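Local coordinates for protein PRD-containing transcription regulator (Lactobacillus casei, PDB 3NUF) that probably regulates transcription, using an all-helical PRD (PTS regulation domain) as its regulatory module, at residues L54-S65 and I97-L108. Sequence-based numbering, arbitrary orientation. Where two conformers were deposited one is given.
Sequences LTNHLIEMLGRS and IGHLEVAEKYVL. With EDO (1,2-ethanediol), chain F.
R64 and E104 form a bidentate salt bridge that joins helix 48-67 to segment 97-108 in the all-helical PRD fold; the N-to-C directions of 54-65 and 104-108 run nearly antiparallel. Followed outward, the R64 side chain starts with CB against L100 CD2 at 4.0 Å. The chain then bends at chi3 (-72°), and CD passes E104 OE2 before the guanidinium meets the carboxylate side-on. NE donates to OE2 of E104 at 2.8 Å, while NH2 donates to OE1 of E104 in a nearly straight bond (174°). Both oxygens use syn lone pairs and the two planes are only 9° apart, a side-on, nearly coplanar bidentate pair. In the E60 conformer given here, one of two, NH1 and NH2 also reach OE2 of E60 on its anti side, so that in this copy one arginine joins two carboxylates. A leucine in place of R64 would probably leave the E104 carboxylate without its charged mate. Water 1 adds a second link: it donates to both O and OE1 of E104 and lies in the ring plane of H57, 2.8 Å from NE2. Next to the salt bridge, M61, a selenomethionine, has CG 3.8 Å from E104 OE1 and places CE 3.8 Å from both L100 CD1 and I97 CD1, crossing the leucine and isoleucine side chains at about a right angle. L108 is a knob in the hole formed by L54, H57, L58 and M61; V94 of helix 84-97 also touches M61, L100 and E104. At the opposite end of the interface, I97 CG2 packs on S65 CB, and the chain turns at G98 with positive phi. There water 2 donates to both R64 O and H99 O, the latter at 2.6 Å.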
loop_
_atom_site.group_PDB
_atom_site.type_symbol
_atom_site.label_atom_id
_atom_site.label_comp_id
_atom_site.label_asym_id
_atom_site.label_seq_id
_atom_site.Cartn_x
_atom_site.Cartn_y
_atom_site.Cartn_z
ATOM N N LEU A 54 6.999 1.485 -0.485
ATOM C CA LEU A 54 5.608 1.033 -0.256
ATOM C C LEU A 54 5.367 0.600 1.167
ATOM O O LEU A 54 4.394 0.977 1.840
ATOM C CB LEU A 54 5.229 -0.097 -1.209
ATOM C CG LEU A 54 3.883 -0.731 -0.966
ATOM C CD1 LEU A 54 2.754 0.245 -1.354
ATOM C CD2 LEU A 54 3.753 -2.075 -1.743
ATOM N N THR A 55 6.285 -0.211 1.692
ATOM C CA THR A 55 6.167 -0.728 3.045
ATOM C C THR A 55 6.130 0.389 4.040
ATOM O O THR A 55 5.335 0.379 4.977
ATOM C CB THR A 55 7.319 -1.738 3.363
ATOM O OG1 THR A 55 7.163 -2.844 2.505
ATOM C CG2 THR A 55 7.263 -2.214 4.803
ATOM N N ASN A 56 7.010 1.381 3.897
ATOM C CA ASN A 56 7.024 2.498 4.817
ATOM C C ASN A 56 5.645 3.161 4.859
ATOM O O ASN A 56 5.110 3.479 5.925
ATOM C CB ASN A 56 8.135 3.520 4.424
ATOM C CG ASN A 56 8.205 4.709 5.355
ATOM O OD1 ASN A 56 8.747 4.598 6.444
ATOM N ND2 ASN A 56 7.599 5.850 4.943
ATOM N N HIS A 57 5.072 3.352 3.685
ATOM C CA HIS A 57 3.773 4.025 3.618
ATOM C C HIS A 57 2.656 3.140 4.184
ATOM O O HIS A 57 1.769 3.631 4.902
ATOM C CB HIS A 57 3.424 4.451 2.204
ATOM C CG HIS A 57 2.217 5.329 2.157
ATOM N ND1 HIS A 57 2.213 6.563 2.791
ATOM C CD2 HIS A 57 0.960 5.127 1.688
ATOM C CE1 HIS A 57 0.991 7.082 2.685
ATOM N NE2 HIS A 57 0.217 6.241 2.013
ATOM N N LEU A 58 2.707 1.851 3.881
ATOM C CA LEU A 58 1.703 0.925 4.423
ATOM C C LEU A 58 1.752 0.867 5.949
ATOM O O LEU A 58 0.719 0.870 6.630
ATOM C CB LEU A 58 1.809 -0.461 3.833
ATOM C CG LEU A 58 1.459 -0.652 2.368
ATOM C CD1 LEU A 58 1.923 -2.060 1.890
ATOM C CD2 LEU A 58 -0.014 -0.360 2.081
ATOM N N ILE A 59 2.947 0.848 6.517
ATOM C CA ILE A 59 3.080 0.906 7.969
ATOM C C ILE A 59 2.505 2.178 8.562
ATOM O O ILE A 59 1.805 2.125 9.595
ATOM C CB ILE A 59 4.546 0.700 8.377
ATOM C CG1 ILE A 59 4.928 -0.762 8.089
ATOM C CG2 ILE A 59 4.783 1.022 9.861
ATOM C CD1 ILE A 59 6.473 -1.068 8.195
ATOM N N GLU A 60 2.748 3.304 7.906
ATOM C CA GLU A 60 2.163 4.556 8.340
ATOM C C GLU A 60 0.623 4.532 8.312
ATOM O O GLU A 60 -0.034 4.948 9.261
ATOM C CB GLU A 60 2.702 5.708 7.475
ATOM C CG GLU A 60 2.046 7.040 7.763
ATOM C CD GLU A 60 2.481 8.148 6.783
ATOM O OE1 GLU A 60 3.718 8.369 6.740
ATOM O OE2 GLU A 60 1.627 8.761 6.064
HETATM N N MSE A 61 0.069 4.012 7.225
HETATM C CA MSE A 61 -1.407 3.874 7.097
HETATM C C MSE A 61 -1.987 2.942 8.164
HETATM O O MSE A 61 -2.999 3.241 8.772
HETATM C CB MSE A 61 -1.778 3.331 5.725
HETATM C CG MSE A 61 -1.480 4.250 4.559
HETATM SE SE MSE A 61 -1.826 3.452 2.837
HETATM C CE MSE A 61 -3.674 3.134 3.133
ATOM N N LEU A 62 -1.356 1.782 8.376
ATOM C CA LEU A 62 -1.771 0.879 9.426
ATOM C C LEU A 62 -1.727 1.561 10.771
ATOM O O LEU A 62 -2.642 1.477 11.586
ATOM C CB LEU A 62 -0.924 -0.401 9.354
ATOM C CG LEU A 62 -1.230 -1.502 10.370
ATOM C CD1 LEU A 62 -2.646 -1.990 10.166
ATOM C CD2 LEU A 62 -0.151 -2.624 10.229
ATOM N N GLY A 63 -0.668 2.307 11.010
ATOM C CA GLY A 63 -0.576 3.061 12.249
ATOM C C GLY A 63 -1.721 4.015 12.447
ATOM O O GLY A 63 -2.326 4.103 13.534
ATOM N N ARG A 64 -2.096 4.733 11.408
ATOM C CA ARG A 64 -3.207 5.703 11.469
ATOM C C ARG A 64 -4.532 5.022 11.656
ATOM O O ARG A 64 -5.396 5.522 12.372
ATOM C CB ARG A 64 -3.356 6.636 10.223
ATOM C CG ARG A 64 -2.566 7.838 10.226
ATOM C CD ARG A 64 -3.065 8.799 9.170
ATOM N NE ARG A 64 -2.742 8.348 7.837
ATOM C CZ ARG A 64 -1.542 8.340 7.298
ATOM N NH1 ARG A 64 -0.486 8.765 8.003
ATOM N NH2 ARG A 64 -1.373 7.961 6.068
ATOM N N SER A 65 -4.711 3.841 11.054
ATOM C CA SER A 65 -5.921 3.057 11.228
ATOM C C SER A 65 -6.169 2.692 12.665
ATOM O O SER A 65 -7.315 2.546 13.122
ATOM C CB SER A 65 -5.899 1.760 10.383
ATOM O OG SER A 65 -5.089 0.687 10.921
ATOM N N ILE A 97 -7.818 -2.387 5.055
ATOM C CA ILE A 97 -7.232 -2.038 6.356
ATOM C C ILE A 97 -8.324 -1.638 7.324
ATOM O O ILE A 97 -8.293 -2.097 8.470
ATOM C CB ILE A 97 -6.192 -0.935 6.194
ATOM C CG1 ILE A 97 -4.979 -1.372 5.380
ATOM C CG2 ILE A 97 -5.691 -0.424 7.561
ATOM C CD1 ILE A 97 -4.120 -0.241 4.862
ATOM N N GLY A 98 -9.247 -0.828 6.879
ATOM C CA GLY A 98 -10.319 -0.348 7.718
ATOM C C GLY A 98 -9.911 0.828 8.583
ATOM O O GLY A 98 -8.729 1.112 8.762
ATOM N N HIS A 99 -10.909 1.518 9.116
ATOM C CA HIS A 99 -10.724 2.681 9.996
ATOM C C HIS A 99 -9.844 3.763 9.401
ATOM O O HIS A 99 -9.115 4.459 10.133
ATOM C CB HIS A 99 -10.169 2.228 11.365
ATOM C CG HIS A 99 -11.115 1.367 12.100
ATOM N ND1 HIS A 99 -10.986 0.009 12.151
ATOM C CD2 HIS A 99 -12.232 1.674 12.795
ATOM C CE1 HIS A 99 -11.985 -0.487 12.871
ATOM N NE2 HIS A 99 -12.744 0.508 13.297
ATOM N N LEU A 100 -9.927 3.926 8.098
ATOM C CA LEU A 100 -9.254 4.964 7.385
ATOM C C LEU A 100 -10.199 5.778 6.565
ATOM O O LEU A 100 -11.242 5.288 6.136
ATOM C CB LEU A 100 -8.185 4.378 6.466
ATOM C CG LEU A 100 -6.948 3.777 7.153
ATOM C CD1 LEU A 100 -6.049 3.075 6.119
ATOM C CD2 LEU A 100 -6.174 4.865 7.923
ATOM N N GLU A 101 -9.793 7.006 6.268
ATOM C CA GLU A 101 -10.563 7.817 5.358
ATOM C C GLU A 101 -10.367 7.411 3.909
ATOM O O GLU A 101 -9.271 7.003 3.512
ATOM C CB GLU A 101 -10.179 9.284 5.514
ATOM C CG GLU A 101 -10.403 9.790 6.930
ATOM C CD GLU A 101 -11.823 9.655 7.470
ATOM O OE1 GLU A 101 -12.732 10.050 6.684
ATOM O OE2 GLU A 101 -12.029 9.233 8.649
ATOM N N VAL A 102 -11.425 7.516 3.122
ATOM C CA VAL A 102 -11.382 7.120 1.724
ATOM C C VAL A 102 -10.183 7.735 0.998
ATOM O O VAL A 102 -9.522 7.065 0.208
ATOM C CB VAL A 102 -12.709 7.479 0.971
ATOM C CG1 VAL A 102 -12.593 7.279 -0.548
ATOM C CG2 VAL A 102 -13.854 6.627 1.523
ATOM N N ALA A 103 -9.950 9.015 1.224
ATOM C CA ALA A 103 -8.931 9.752 0.523
ATOM C C ALA A 103 -7.502 9.331 0.802
ATOM O O ALA A 103 -6.599 9.815 0.111
ATOM C CB ALA A 103 -9.130 11.268 0.769
ATOM N N GLU A 104 -7.237 8.416 1.714
ATOM C CA GLU A 104 -5.964 7.755 1.828
ATOM C C GLU A 104 -5.603 7.116 0.474
ATOM O O GLU A 104 -4.415 6.887 0.191
ATOM C CB GLU A 104 -5.969 6.685 2.878
ATOM C CG GLU A 104 -6.091 7.141 4.311
ATOM C CD GLU A 104 -4.785 7.544 5.003
ATOM O OE1 GLU A 104 -3.657 7.317 4.465
ATOM O OE2 GLU A 104 -4.912 8.074 6.134
ATOM N N LYS A 105 -6.591 6.801 -0.363
ATOM C CA LYS A 105 -6.281 6.147 -1.624
ATOM C C LYS A 105 -5.382 6.975 -2.519
ATOM O O LYS A 105 -4.696 6.397 -3.372
ATOM C CB LYS A 105 -7.565 5.757 -2.361
ATOM C CG LYS A 105 -8.353 6.889 -2.941
ATOM C CD LYS A 105 -9.665 6.443 -3.589
ATOM C CE LYS A 105 -10.478 7.582 -4.060
ATOM N NZ LYS A 105 -11.759 7.156 -4.797
ATOM N N TYR A 106 -5.434 8.293 -2.440
ATOM C CA TYR A 106 -4.688 9.102 -3.433
ATOM C C TYR A 106 -3.197 8.934 -3.349
ATOM O O TYR A 106 -2.527 8.542 -4.323
ATOM C CB TYR A 106 -5.152 10.559 -3.356
ATOM C CG TYR A 106 -6.614 10.762 -3.654
ATOM C CD1 TYR A 106 -7.115 10.404 -4.891
ATOM C CD2 TYR A 106 -7.502 11.284 -2.705
ATOM C CE1 TYR A 106 -8.446 10.561 -5.151
ATOM C CE2 TYR A 106 -8.824 11.430 -2.963
ATOM C CZ TYR A 106 -9.313 11.057 -4.174
ATOM O OH TYR A 106 -10.656 11.175 -4.452
ATOM N N VAL A 107 -2.629 9.164 -2.189
ATOM C CA VAL A 107 -1.169 9.016 -2.047
ATOM C C VAL A 107 -0.778 7.554 -2.310
ATOM O O VAL A 107 0.225 7.284 -2.978
ATOM C CB VAL A 107 -0.678 9.510 -0.708
ATOM C CG1 VAL A 107 0.755 9.054 -0.393
ATOM C CG2 VAL A 107 -0.761 11.031 -0.685
ATOM N N LEU A 108 -1.565 6.596 -1.816
ATOM C CA LEU A 108 -1.245 5.178 -2.064
ATOM C C LEU A 108 -1.272 4.843 -3.548
ATOM O O LEU A 108 -0.414 4.091 -4.032
ATOM C CB LEU A 108 -2.168 4.264 -1.275
ATOM C CG LEU A 108 -1.964 2.758 -1.528
ATOM C CD1 LEU A 108 -0.560 2.293 -1.163
ATOM C CD2 LEU A 108 -3.013 1.942 -0.769
HETATM C C1 EDO F . 1.909 -1.061 13.340
HETATM O O1 EDO F . 1.251 -0.945 14.614
HETATM C C2 EDO F . 1.645 0.113 12.407
HETATM O O2 EDO F . 2.335 1.307 12.793
HETATM O O HOH W 1 -2.372 7.373 2.068
HETATM O O HOH W 2 -7.959 6.185 11.719
#